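Local atomic coordinates of endo-b-1,4-glucanase (Nasutitermes takasagoensis, PDB entry 1KS8), a protein that probably hydrolyses internal beta-1,4-glucosidic linkages in cellulose and related beta-glucans, as a termite member of glycosyl hydrolase family 9. Residues A66-T70 / E154-A158; D213-W217 / D254-V260; V216-A220 / T234-Y239. One frame throughout, in Å; residues are numbered along the deposited sequence.

Contact 1. Residues A66-T70 / E154-A158; sequences AYTAT and ETAAA
Thr70 and Glu154 set the geometry here, their side chains crossing obliquely between two helices. The Thr70 hydroxyl OG1 stands 2.8 Å from Glu154 OE2, and it is also 3.0 Å from Ala66 O one turn back on its own helix, so that its single proton has two possible acceptors. A chi1 of -53° places OG1 beside the backbone N, where it faces both oxygens, while CG2 turns to Ala157 CB. On the opposing helix, Glu154 CG is anti to its backbone N (chi1 -172°), and the bend at chi2 then folds the carboxylate alongside the helix of Thr70. The CG methylene meanwhile lies 3.4 Å from Tyr67 N, with Ala66 CB against it. Packing is close elsewhere too: the methyl CB of Ala158 presses on Thr70 OG1 at 3.2 Å and meets Ala69 CB at 3.8 Å. Such small side chains let two helices approach closely round a buried carboxylate, which Trp217 NE1 and Lys256 NZ also bind. A water joins Ala158 O to Ala69 O, the latter bond weak. The segments of helices 62-78 and 149-165 come within 8.0 Å, nearly parallel at 28°. Phe103 of helix 89-106 covers Ala66, Ala69 and Thr155, whereas Trp217 and Trp221 of helix 212-226 pack on Thr70 and Ala157.

Contact 2. Residues D213-W217 / D254-V260; sequences DELVW and DSKVSGV
Lys256 reaches across to helix 212-226, where its chain meets Asp213, Trp217 and Glu214 in turn. CB heads toward that helix, and a chi1 of 51° sets CG in the crowded position between the backbone N and the carbonyl carbon, 3.7 Å from Asp213 OD2. The next carbon, CD, lies over one face of the indole, in CH-pi contact with the five-membered ring of Trp217. Turns at chi3 and chi4 then curl the chain: CE passes 3.8 Å from Glu214 OE2, and NZ closes a salt bridge of 2.8 Å to Glu214 OE2, using the syn lone pair of that oxygen. Glu154 OE1 forms a second salt bridge to the ammonium group, and Asn252 O accepts a further hydrogen bond from it. The same residue also binds through its backbone, Lys256 N giving Asp213 OD2 a straight hydrogen bond (3.2 Å, 168°) that arrives nearly along the C-O axis. One turn on, Val260 spreads its methyls, CG1 meeting Val216 CG1 at 3.5 Å and CG2 lying against Trp217 CE3. Lys256 occupies the N-cap position of helix 257-268, so the start of that helix is anchored to two acidic side chains. Asp213 and Glu214, with Asp210 and Asp254, bind calcium in a structure of this protein; no ion occupies the present model. A water lies between Asp213 OD1 and Asp254 O. Within the (alpha/alpha)6 fold, the contact brings together three of the four calcium-binding residues, from the helix and from the loop before helix 257-268.

Contact 3. Residues V216-A220 / T234-Y239; sequences VWAAA and TAESLY
Tyr239 presents the edge of its ring to Val216, whose CG1 lies near the ring plane, 4.2 Å from Tyr239 CD2. Val260 CG1 also approaches that ring, Tyr273 meets it in an edge-to-face pair, and the phenolic OH is hydrogen-bonded to Gln261. The other methyl of Val216 works separately. With CG1 anti to the backbone N (chi1 -178°), the branches part: CG1 touches Ala235 O at 3.5 Å, and CG2 sits 3.8 Å from Leu238 CB. An alanine at Val216 removes both methyls and is likely to open a gap between the two helices, leaving Leu238 CB and this part of the Tyr239 edge without their packing partners. One turn on, the contact narrows to methyl against methyl, Ala219 CB to Ala235 CB at 3.6 Å, with Ala220 N 3.9 Å from the same Ala235 CB. No hydrogen bond crosses, which leaves the contact to van der Waals packing, mostly of apolar side chains. The segments of the successive helices 212-226 and 229-241 approach to 8.3 Å at 159°, as in a helical hairpin. Phe185 of helix 171-190 closes over Ala219 and Thr234, while Leu263 brings helix 257-268 against Ala220.

Helix 212-226 ties the three together: contacts 2 and 3 both start from it, sharing Val216 and Trp217, with centres 9 Å apart, and their partner helices 257-268 and 229-241 are consecutive in the chain. Contact 1 closes earlier, its centre 11 Å from contact 2 and 15 Å from contact 3, yet touches both through Trp217, whose NE1 lies 2.9 Å from Glu154 OE2 in a probable hydrogen bond. Glu154 OE1 also stands 2.6 Å from Glu214 OE1, perhaps sharing a proton at pH 2.5. Contacts 1 and 2 carry the polar groups; contact 3 has no hydrogen bond across it. The helix bearing Asp213 and Glu214 is thus packed by helices of all three.

Contact 1. Residues A66-T70 / E154-A158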
# COMPACT_ATOMS: atom_id res chain seq x y z
N ALA A 66 0.62 -6.65 -0.85
CA ALA A 66 2.06 -6.76 -1.01
C ALA A 66 2.63 -5.39 -1.40
O ALA A 66 3.66 -4.97 -0.87
CB ALA A 66 2.39 -7.80 -2.08
N TYR A 67 1.96 -4.72 -2.32
CA TYR A 67 2.38 -3.39 -2.76
C TYR A 67 2.46 -2.46 -1.55
O TYR A 67 3.42 -1.71 -1.37
CB TYR A 67 1.38 -2.83 -3.77
CG TYR A 67 1.48 -1.32 -3.94
CD1 TYR A 67 2.46 -0.75 -4.75
CD2 TYR A 67 0.62 -0.48 -3.24
CE1 TYR A 67 2.59 0.64 -4.84
CE2 TYR A 67 0.75 0.90 -3.32
CZ TYR A 67 1.73 1.45 -4.12
OH TYR A 67 1.87 2.82 -4.19
N THR A 68 1.43 -2.52 -0.71
CA THR A 68 1.37 -1.68 0.48
C THR A 68 2.59 -1.95 1.35
O THR A 68 3.26 -1.02 1.81
CB THR A 68 0.10 -1.97 1.29
OG1 THR A 68 -1.05 -1.55 0.55
CG2 THR A 68 0.13 -1.23 2.63
N ALA A 69 2.88 -3.22 1.58
CA ALA A 69 4.01 -3.62 2.40
C ALA A 69 5.34 -3.12 1.83
O ALA A 69 6.19 -2.62 2.57
CB ALA A 69 4.05 -5.13 2.56
N THR A 70 5.52 -3.24 0.52
CA THR A 70 6.76 -2.79 -0.10
C THR A 70 6.96 -1.29 0.07
O THR A 70 8.04 -0.86 0.45
CB THR A 70 6.78 -3.12 -1.61
OG1 THR A 70 6.50 -4.51 -1.80
CG2 THR A 70 8.16 -2.81 -2.21
N GLU A 154 5.60 -8.88 -6.54
CA GLU A 154 5.40 -7.80 -5.58
C GLU A 154 5.62 -8.32 -4.16
O GLU A 154 6.16 -7.61 -3.32
CB GLU A 154 4.00 -7.21 -5.70
CG GLU A 154 3.80 -5.94 -4.87
CD GLU A 154 4.76 -4.83 -5.27
OE1 GLU A 154 4.83 -4.51 -6.48
OE2 GLU A 154 5.44 -4.26 -4.38
N THR A 155 5.19 -9.55 -3.91
CA THR A 155 5.36 -10.13 -2.58
C THR A 155 6.85 -10.35 -2.30
O THR A 155 7.32 -10.12 -1.19
CB THR A 155 4.58 -11.45 -2.45
OG1 THR A 155 3.20 -11.20 -2.74
CG2 THR A 155 4.69 -11.99 -1.02
N ALA A 156 7.59 -10.79 -3.32
CA ALA A 156 9.03 -11.00 -3.15
C ALA A 156 9.69 -9.66 -2.83
O ALA A 156 10.59 -9.58 -1.99
CB ALA A 156 9.62 -11.59 -4.42
N ALA A 157 9.23 -8.60 -3.49
CA ALA A 157 9.77 -7.26 -3.26
C ALA A 157 9.49 -6.82 -1.83
O ALA A 157 10.37 -6.28 -1.15
CB ALA A 157 9.16 -6.27 -4.24
N ALA A 158 8.27 -7.04 -1.37
CA ALA A 158 7.88 -6.66 -0.02
C ALA A 158 8.74 -7.40 1.01
O ALA A 158 9.21 -6.80 1.98
CB ALA A 158 6.40 -6.96 0.22
O HOH W 1 7.45 -5.20 3.37

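Contact 2. Residues D213-W217 / D254-V260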
# COMPACT_ATOMS: atom_id res chain seq x y z
N ASP A 213 6.77 -5.36 -15.18
CA ASP A 213 7.45 -4.39 -14.32
C ASP A 213 7.70 -4.97 -12.93
O ASP A 213 8.65 -4.57 -12.25
CB ASP A 213 6.64 -3.09 -14.23
CG ASP A 213 5.27 -3.29 -13.61
OD1 ASP A 213 4.57 -4.23 -14.02
OD2 ASP A 213 4.89 -2.48 -12.73
N GLU A 214 6.87 -5.91 -12.51
CA GLU A 214 7.01 -6.55 -11.21
C GLU A 214 8.28 -7.39 -11.12
O GLU A 214 8.91 -7.47 -10.06
CB GLU A 214 5.81 -7.44 -10.90
CG GLU A 214 4.53 -6.68 -10.60
CD GLU A 214 4.68 -5.75 -9.42
OE1 GLU A 214 5.33 -6.15 -8.43
OE2 GLU A 214 4.15 -4.62 -9.48
N LEU A 215 8.65 -8.03 -12.22
CA LEU A 215 9.86 -8.85 -12.24
C LEU A 215 11.09 -7.98 -12.04
O LEU A 215 12.02 -8.35 -11.32
CB LEU A 215 9.95 -9.62 -13.56
CG LEU A 215 8.89 -10.71 -13.76
CD1 LEU A 215 9.01 -11.31 -15.16
CD2 LEU A 215 9.05 -11.78 -12.70
N VAL A 216 11.09 -6.81 -12.66
CA VAL A 216 12.21 -5.88 -12.53
C VAL A 216 12.24 -5.30 -11.12
O VAL A 216 13.30 -5.19 -10.50
CB VAL A 216 12.09 -4.71 -13.55
CG1 VAL A 216 13.29 -3.80 -13.43
CG2 VAL A 216 11.97 -5.26 -14.97
N TRP A 217 11.06 -4.94 -10.62
CA TRP A 217 10.90 -4.37 -9.28
C TRP A 217 11.41 -5.36 -8.23
O TRP A 217 12.20 -5.00 -7.36
CB TRP A 217 9.40 -4.07 -9.08
CG TRP A 217 8.95 -3.53 -7.75
CD1 TRP A 217 8.02 -4.10 -6.91
CD2 TRP A 217 9.24 -2.24 -7.18
NE1 TRP A 217 7.72 -3.25 -5.88
CE2 TRP A 217 8.45 -2.10 -6.02
CE3 TRP A 217 10.10 -1.19 -7.55
CZ2 TRP A 217 8.49 -0.95 -5.22
CZ3 TRP A 217 10.13 -0.04 -6.75
CH2 TRP A 217 9.33 0.06 -5.60
N ASP A 254 -0.67 -1.39 -9.38
CA ASP A 254 -0.61 -2.16 -10.62
C ASP A 254 0.48 -1.76 -11.62
O ASP A 254 0.76 -2.51 -12.56
CB ASP A 254 -1.97 -2.13 -11.34
CG ASP A 254 -2.39 -0.73 -11.72
OD1 ASP A 254 -3.39 -0.60 -12.46
OD2 ASP A 254 -1.74 0.24 -11.29
N SER A 255 1.07 -0.59 -11.43
CA SER A 255 2.12 -0.12 -12.33
C SER A 255 3.04 0.79 -11.55
O SER A 255 2.61 1.82 -11.03
CB SER A 255 1.52 0.63 -13.51
OG SER A 255 2.53 1.02 -14.43
N LYS A 256 4.31 0.42 -11.46
CA LYS A 256 5.27 1.21 -10.71
C LYS A 256 6.57 1.46 -11.46
O LYS A 256 7.66 1.34 -10.88
CB LYS A 256 5.56 0.53 -9.37
CG LYS A 256 5.92 -0.94 -9.51
CD LYS A 256 6.02 -1.61 -8.15
CE LYS A 256 4.70 -1.54 -7.39
NZ LYS A 256 3.60 -2.24 -8.10
N VAL A 257 6.46 1.81 -12.73
CA VAL A 257 7.62 2.09 -13.55
C VAL A 257 8.51 3.16 -12.90
O VAL A 257 9.73 3.02 -12.88
CB VAL A 257 7.20 2.57 -14.96
CG1 VAL A 257 8.43 2.85 -15.80
CG2 VAL A 257 6.32 1.52 -15.62
N SER A 258 7.89 4.21 -12.37
CA SER A 258 8.66 5.27 -11.73
C SER A 258 9.36 4.78 -10.47
O SER A 258 10.44 5.25 -10.12
CB SER A 258 7.76 6.47 -11.40
OG SER A 258 7.34 7.12 -12.59
N GLY A 259 8.72 3.84 -9.77
CA GLY A 259 9.32 3.30 -8.57
C GLY A 259 10.56 2.52 -8.96
O GLY A 259 11.62 2.66 -8.35
N VAL A 260 10.43 1.70 -10.00
CA VAL A 260 11.54 0.89 -10.50
C VAL A 260 12.69 1.79 -10.93
O VAL A 260 13.85 1.55 -10.60
CB VAL A 260 11.11 0.04 -11.72
CG1 VAL A 260 12.33 -0.56 -12.40
CG2 VAL A 260 10.16 -1.06 -11.27
O HOH W 2 2.27 -4.54 -12.86

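Contact 3. Residues V216-A220 / T234-Y239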
# COMPACT_ATOMS: atom_id res chain seq x y z
N VAL A 216 11.09 -6.81 -12.66
CA VAL A 216 12.21 -5.88 -12.53
C VAL A 216 12.24 -5.30 -11.12
O VAL A 216 13.30 -5.19 -10.50
CB VAL A 216 12.09 -4.71 -13.55
CG1 VAL A 216 13.29 -3.80 -13.43
CG2 VAL A 216 11.97 -5.26 -14.97
N TRP A 217 11.06 -4.94 -10.62
CA TRP A 217 10.90 -4.37 -9.28
C TRP A 217 11.41 -5.36 -8.23
O TRP A 217 12.20 -5.00 -7.36
CB TRP A 217 9.40 -4.07 -9.08
CG TRP A 217 8.95 -3.53 -7.75
CD1 TRP A 217 8.02 -4.10 -6.91
CD2 TRP A 217 9.24 -2.24 -7.18
NE1 TRP A 217 7.72 -3.25 -5.88
CE2 TRP A 217 8.45 -2.10 -6.02
CE3 TRP A 217 10.10 -1.19 -7.55
CZ2 TRP A 217 8.49 -0.95 -5.22
CZ3 TRP A 217 10.13 -0.04 -6.75
CH2 TRP A 217 9.33 0.06 -5.60
N ALA A 218 10.98 -6.61 -8.33
CA ALA A 218 11.40 -7.65 -7.40
C ALA A 218 12.90 -7.90 -7.47
O ALA A 218 13.58 -8.02 -6.45
CB ALA A 218 10.64 -8.95 -7.68
N ALA A 219 13.43 -7.98 -8.69
CA ALA A 219 14.86 -8.22 -8.87
C ALA A 219 15.68 -7.08 -8.26
O ALA A 219 16.69 -7.32 -7.61
CB ALA A 219 15.19 -8.36 -10.36
N ALA A 220 15.22 -5.85 -8.46
CA ALA A 220 15.93 -4.69 -7.92
C ALA A 220 15.95 -4.74 -6.39
O ALA A 220 16.98 -4.50 -5.77
CB ALA A 220 15.27 -3.41 -8.40
N THR A 234 19.83 -9.19 -13.71
CA THR A 234 18.51 -9.61 -14.14
C THR A 234 17.58 -8.39 -14.22
O THR A 234 16.88 -8.20 -15.21
CB THR A 234 17.91 -10.65 -13.18
OG1 THR A 234 18.69 -11.85 -13.23
CG2 THR A 234 16.47 -10.97 -13.56
N ALA A 235 17.60 -7.56 -13.18
CA ALA A 235 16.76 -6.37 -13.16
C ALA A 235 17.00 -5.48 -14.38
O ALA A 235 16.05 -5.09 -15.07
CB ALA A 235 17.00 -5.58 -11.88
N GLU A 236 18.26 -5.18 -14.65
CA GLU A 236 18.60 -4.32 -15.78
C GLU A 236 18.37 -4.98 -17.13
O GLU A 236 17.98 -4.31 -18.08
CB GLU A 236 20.05 -3.84 -15.65
CG GLU A 236 20.28 -2.96 -14.43
CD GLU A 236 21.57 -2.17 -14.51
OE1 GLU A 236 22.66 -2.77 -14.39
OE2 GLU A 236 21.49 -0.94 -14.69
N SER A 237 18.61 -6.28 -17.21
CA SER A 237 18.39 -7.00 -18.46
C SER A 237 16.91 -6.99 -18.82
O SER A 237 16.54 -6.71 -19.95
CB SER A 237 18.89 -8.45 -18.34
OG SER A 237 20.30 -8.50 -18.22
N LEU A 238 16.06 -7.28 -17.83
CA LEU A 238 14.62 -7.29 -18.06
C LEU A 238 14.10 -5.88 -18.31
O LEU A 238 13.19 -5.68 -19.11
CB LEU A 238 13.90 -7.92 -16.86
CG LEU A 238 13.94 -9.45 -16.73
CD1 LEU A 238 13.31 -10.08 -17.96
CD2 LEU A 238 15.36 -9.94 -16.58
N TYR A 239 14.69 -4.90 -17.64
CA TYR A 239 14.29 -3.51 -17.82
C TYR A 239 14.45 -3.12 -19.28
O TYR A 239 13.57 -2.49 -19.87
CB TYR A 239 15.13 -2.59 -16.93
CG TYR A 239 14.76 -1.12 -17.00
CD1 TYR A 239 15.16 -0.33 -18.09
CD2 TYR A 239 13.99 -0.52 -16.00
CE1 TYR A 239 14.81 1.02 -18.17
CE2 TYR A 239 13.64 0.83 -16.08
CZ TYR A 239 14.05 1.59 -17.16
OH TYR A 239 13.69 2.92 -17.23